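Local coordinates for serine protease pet (Escherichia coli, PDB 4OM9), which acts as a secreted serine protease enterotoxin of enteroaggregative E. coli, probably cleaving host alpha-fodrin, its protease domain carried on a long beta-helix, at residues I497-N505 and E577-N585. Sequence-based numbering, arbitrary orientation.
Sequences ILDGDIQAN and ETRKFRFDN
Two neighbouring rungs of the right-handed parallel beta-helix meet where I502 pairs with F581 and Q503 with R582. The strand axes lie 4.8 Å apart and diverge by 11°, as expected for successive coils. The ladder is built from I502 N to K580 O, R582 N to I502 O (2.9 Å) and A504 N to R582 O. At the corner, D584 N reaches N505 O by a more bent bond.

Before the ladder, side chains replace backbone pairing. D501 has its carboxylate beside its own backbone N (chi1 -64°), which brings OD1 to K580 N at 2.6 Å in a nearly straight bond of 174°. R579 sets NE against D499 O at 2.7 Å; the oxygen lies in the guanidinium plane and offers a lone pair. A water accepts from R579 NH2 and donates weakly to D499 O, while E577 CB lies over one guanidinium face, toward its rim.

On the inner side, I502 CG1 lies 3.7 Å from F581 CD2, and L498 CB meets the edge of the same ring at CE2 (3.8 Å), so the ring spans L498 and I502 of the preceding coil, on either side of the bend at D499-G500. On the outer side, Q503, bent at chi2, brings OE1 to 3.3 Å from R582 CB; the R582 guanidinium instead forms salt bridges with D600 and E602.

The D499 carboxylate turns to H519 and Q517. F581 also touches M516 of strand 514-520 and A599 of strand 599-608, the latter continuing the stack beyond 579-583.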
loop_
_atom_site.group_PDB
_atom_site.type_symbol
_atom_site.label_atom_id
_atom_site.label_comp_id
_atom_site.label_asym_id
_atom_site.label_seq_id
_atom_site.Cartn_x
_atom_site.Cartn_y
_atom_site.Cartn_z
ATOM N N ILE A 497 -12.883 0.619 5.221
ATOM C CA ILE A 497 -11.487 0.201 5.222
ATOM C C ILE A 497 -10.868 0.333 3.830
ATOM O O ILE A 497 -11.341 -0.270 2.881
ATOM C CB ILE A 497 -11.367 -1.251 5.709
ATOM C CG1 ILE A 497 -11.992 -1.375 7.100
ATOM C CG2 ILE A 497 -9.910 -1.701 5.713
ATOM C CD1 ILE A 497 -12.680 -2.706 7.357
ATOM N N LEU A 498 -9.833 1.151 3.701
ATOM C CA LEU A 498 -9.182 1.339 2.411
ATOM C C LEU A 498 -7.891 0.529 2.382
ATOM O O LEU A 498 -7.004 0.742 3.242
ATOM C CB LEU A 498 -8.896 2.815 2.147
ATOM C CG LEU A 498 -10.019 3.771 1.685
ATOM C CD1 LEU A 498 -11.413 3.099 1.506
ATOM C CD2 LEU A 498 -10.109 4.992 2.583
ATOM N N ASP A 499 -7.825 -0.393 1.413
ATOM C CA ASP A 499 -6.759 -1.394 1.192
ATOM C C ASP A 499 -5.823 -1.041 0.058
ATOM O O ASP A 499 -4.837 -1.759 -0.200
ATOM C CB ASP A 499 -7.368 -2.760 0.814
ATOM C CG ASP A 499 -7.023 -3.827 1.782
ATOM O OD1 ASP A 499 -6.405 -3.474 2.796
ATOM O OD2 ASP A 499 -7.379 -4.997 1.558
ATOM N N GLY A 500 -6.209 -0.020 -0.702
ATOM C CA GLY A 500 -5.467 0.376 -1.884
ATOM C C GLY A 500 -4.849 1.746 -1.704
ATOM O O GLY A 500 -4.851 2.296 -0.605
ATOM N N ASP A 501 -4.322 2.296 -2.788
ATOM C CA ASP A 501 -3.718 3.620 -2.749
ATOM C C ASP A 501 -4.774 4.707 -2.899
ATOM O O ASP A 501 -5.648 4.635 -3.783
ATOM C CB ASP A 501 -2.657 3.756 -3.844
ATOM C CG ASP A 501 -1.507 2.825 -3.632
ATOM O OD1 ASP A 501 -0.912 2.872 -2.530
ATOM O OD2 ASP A 501 -1.205 2.029 -4.548
ATOM N N ILE A 502 -4.677 5.709 -2.036
ATOM C CA ILE A 502 -5.611 6.815 -2.007
ATOM C C ILE A 502 -4.898 8.146 -2.168
ATOM O O ILE A 502 -4.128 8.561 -1.289
ATOM C CB ILE A 502 -6.403 6.858 -0.698
ATOM C CG1 ILE A 502 -7.167 5.552 -0.496
ATOM C CG2 ILE A 502 -7.389 8.019 -0.738
ATOM C CD1 ILE A 502 -8.396 5.428 -1.447
ATOM N N GLN A 503 -5.162 8.803 -3.291
ATOM C CA GLN A 503 -4.675 10.145 -3.566
ATOM C C GLN A 503 -5.892 11.030 -3.751
ATOM O O GLN A 503 -6.619 10.885 -4.735
ATOM C CB GLN A 503 -3.785 10.161 -4.816
ATOM C CG GLN A 503 -3.421 11.543 -5.325
ATOM C CD GLN A 503 -2.559 12.306 -4.345
ATOM O OE1 GLN A 503 -1.438 11.888 -4.034
ATOM N NE2 GLN A 503 -3.085 13.426 -3.825
ATOM N N ALA A 504 -6.131 11.933 -2.811
ATOM C CA ALA A 504 -7.348 12.727 -2.820
ATOM C C ALA A 504 -7.092 14.167 -2.385
ATOM O O ALA A 504 -6.214 14.421 -1.560
ATOM C CB ALA A 504 -8.396 12.083 -1.919
ATOM N N ASN A 505 -7.853 15.108 -2.941
ATOM C CA ASN A 505 -7.763 16.490 -2.498
ATOM C C ASN A 505 -7.984 16.539 -1.000
ATOM O O ASN A 505 -7.194 17.113 -0.267
ATOM C CB ASN A 505 -8.787 17.372 -3.212
ATOM C CG ASN A 505 -8.709 17.252 -4.728
ATOM O OD1 ASN A 505 -7.631 17.093 -5.294
ATOM N ND2 ASN A 505 -9.860 17.321 -5.385
ATOM N N GLU A 577 1.393 -5.622 1.119
ATOM C CA GLU A 577 1.613 -4.476 0.262
ATOM C C GLU A 577 1.383 -3.166 1.015
ATOM O O GLU A 577 0.329 -2.946 1.606
ATOM C CB GLU A 577 0.707 -4.559 -0.968
ATOM C CG GLU A 577 1.257 -5.498 -2.044
ATOM C CD GLU A 577 0.215 -6.445 -2.585
ATOM O OE1 GLU A 577 -0.978 -6.072 -2.585
ATOM O OE2 GLU A 577 0.582 -7.564 -3.000
ATOM N N THR A 578 2.379 -2.296 0.972
ATOM C CA THR A 578 2.285 -0.980 1.579
ATOM C C THR A 578 1.511 -0.050 0.661
ATOM O O THR A 578 1.726 -0.053 -0.556
ATOM C CB THR A 578 3.676 -0.417 1.865
ATOM O OG1 THR A 578 4.340 -1.318 2.749
ATOM C CG2 THR A 578 3.592 0.970 2.517
ATOM N N ARG A 579 0.608 0.732 1.240
ATOM C CA ARG A 579 -0.293 1.555 0.456
ATOM C C ARG A 579 -0.067 3.014 0.796
ATOM O O ARG A 579 0.266 3.325 1.943
ATOM C CB ARG A 579 -1.754 1.160 0.714
ATOM C CG ARG A 579 -2.067 -0.276 0.340
ATOM C CD ARG A 579 -1.827 -0.496 -1.157
ATOM N NE ARG A 579 -2.563 -1.653 -1.656
ATOM C CZ ARG A 579 -2.166 -2.389 -2.693
ATOM N NH1 ARG A 579 -1.050 -2.067 -3.331
ATOM N NH2 ARG A 579 -2.879 -3.436 -3.092
ATOM N N LYS A 580 -0.228 3.893 -0.192
ATOM C CA LYS A 580 -0.024 5.315 0.023
ATOM C C LYS A 580 -1.361 6.041 0.212
ATOM O O LYS A 580 -2.302 5.865 -0.549
ATOM C CB LYS A 580 0.753 5.943 -1.132
ATOM C CG LYS A 580 2.127 5.353 -1.373
ATOM C CD LYS A 580 3.175 5.930 -0.440
ATOM C CE LYS A 580 4.584 5.488 -0.842
ATOM N NZ LYS A 580 4.911 5.893 -2.246
ATOM N N PHE A 581 -1.437 6.835 1.256
ATOM C CA PHE A 581 -2.590 7.670 1.497
ATOM C C PHE A 581 -2.055 9.096 1.599
ATOM O O PHE A 581 -1.273 9.441 2.531
ATOM C CB PHE A 581 -3.341 7.232 2.755
ATOM C CG PHE A 581 -3.661 5.756 2.799
ATOM C CD1 PHE A 581 -2.699 4.830 3.200
ATOM C CD2 PHE A 581 -4.926 5.288 2.452
ATOM C CE1 PHE A 581 -2.987 3.468 3.235
ATOM C CE2 PHE A 581 -5.226 3.921 2.495
ATOM C CZ PHE A 581 -4.248 3.016 2.889
ATOM N N ARG A 582 -2.428 9.883 0.593
ATOM C CA ARG A 582 -2.040 11.272 0.457
ATOM C C ARG A 582 -3.292 12.121 0.345
ATOM O O ARG A 582 -4.228 11.775 -0.402
ATOM C CB ARG A 582 -1.155 11.480 -0.772
ATOM C CG ARG A 582 0.191 10.726 -0.758
ATOM C CD ARG A 582 1.076 11.235 0.379
ATOM N NE ARG A 582 2.389 10.582 0.469
ATOM C CZ ARG A 582 2.632 9.459 1.147
ATOM N NH1 ARG A 582 1.649 8.831 1.789
ATOM N NH2 ARG A 582 3.865 8.958 1.183
ATOM N N PHE A 583 -3.309 13.235 1.075
ATOM C CA PHE A 583 -4.433 14.158 1.033
ATOM C C PHE A 583 -4.061 15.502 1.634
ATOM O O PHE A 583 -3.252 15.564 2.545
ATOM C CB PHE A 583 -5.626 13.568 1.782
ATOM C CG PHE A 583 -5.294 13.119 3.171
ATOM C CD1 PHE A 583 -5.270 14.023 4.224
ATOM C CD2 PHE A 583 -4.989 11.784 3.423
ATOM C CE1 PHE A 583 -4.931 13.605 5.504
ATOM C CE2 PHE A 583 -4.672 11.364 4.686
ATOM C CZ PHE A 583 -4.640 12.283 5.737
ATOM N N ASP A 584 -4.650 16.580 1.133
ATOM C CA ASP A 584 -4.384 17.879 1.721
ATOM C C ASP A 584 -4.929 17.904 3.133
ATOM O O ASP A 584 -4.234 18.298 4.069
ATOM C CB ASP A 584 -4.986 19.002 0.884
ATOM C CG ASP A 584 -4.305 19.133 -0.447
ATOM O OD1 ASP A 584 -3.081 18.878 -0.482
ATOM O OD2 ASP A 584 -4.982 19.461 -1.452
ATOM N N ASN A 585 -6.160 17.434 3.281
ATOM C CA ASN A 585 -6.811 17.440 4.575
ATOM C C ASN A 585 -7.750 16.263 4.801
ATOM O O ASN A 585 -8.528 15.891 3.934
ATOM C CB ASN A 585 -7.588 18.748 4.763
ATOM C CG ASN A 585 -6.684 19.965 4.765
ATOM O OD1 ASN A 585 -6.054 20.279 5.776
ATOM N ND2 ASN A 585 -6.607 20.652 3.631
HETATM O O HOH W 1 -5.909 -3.787 -2.395
HETATM O O HOH W 2 -5.303 19.361 -4.075
#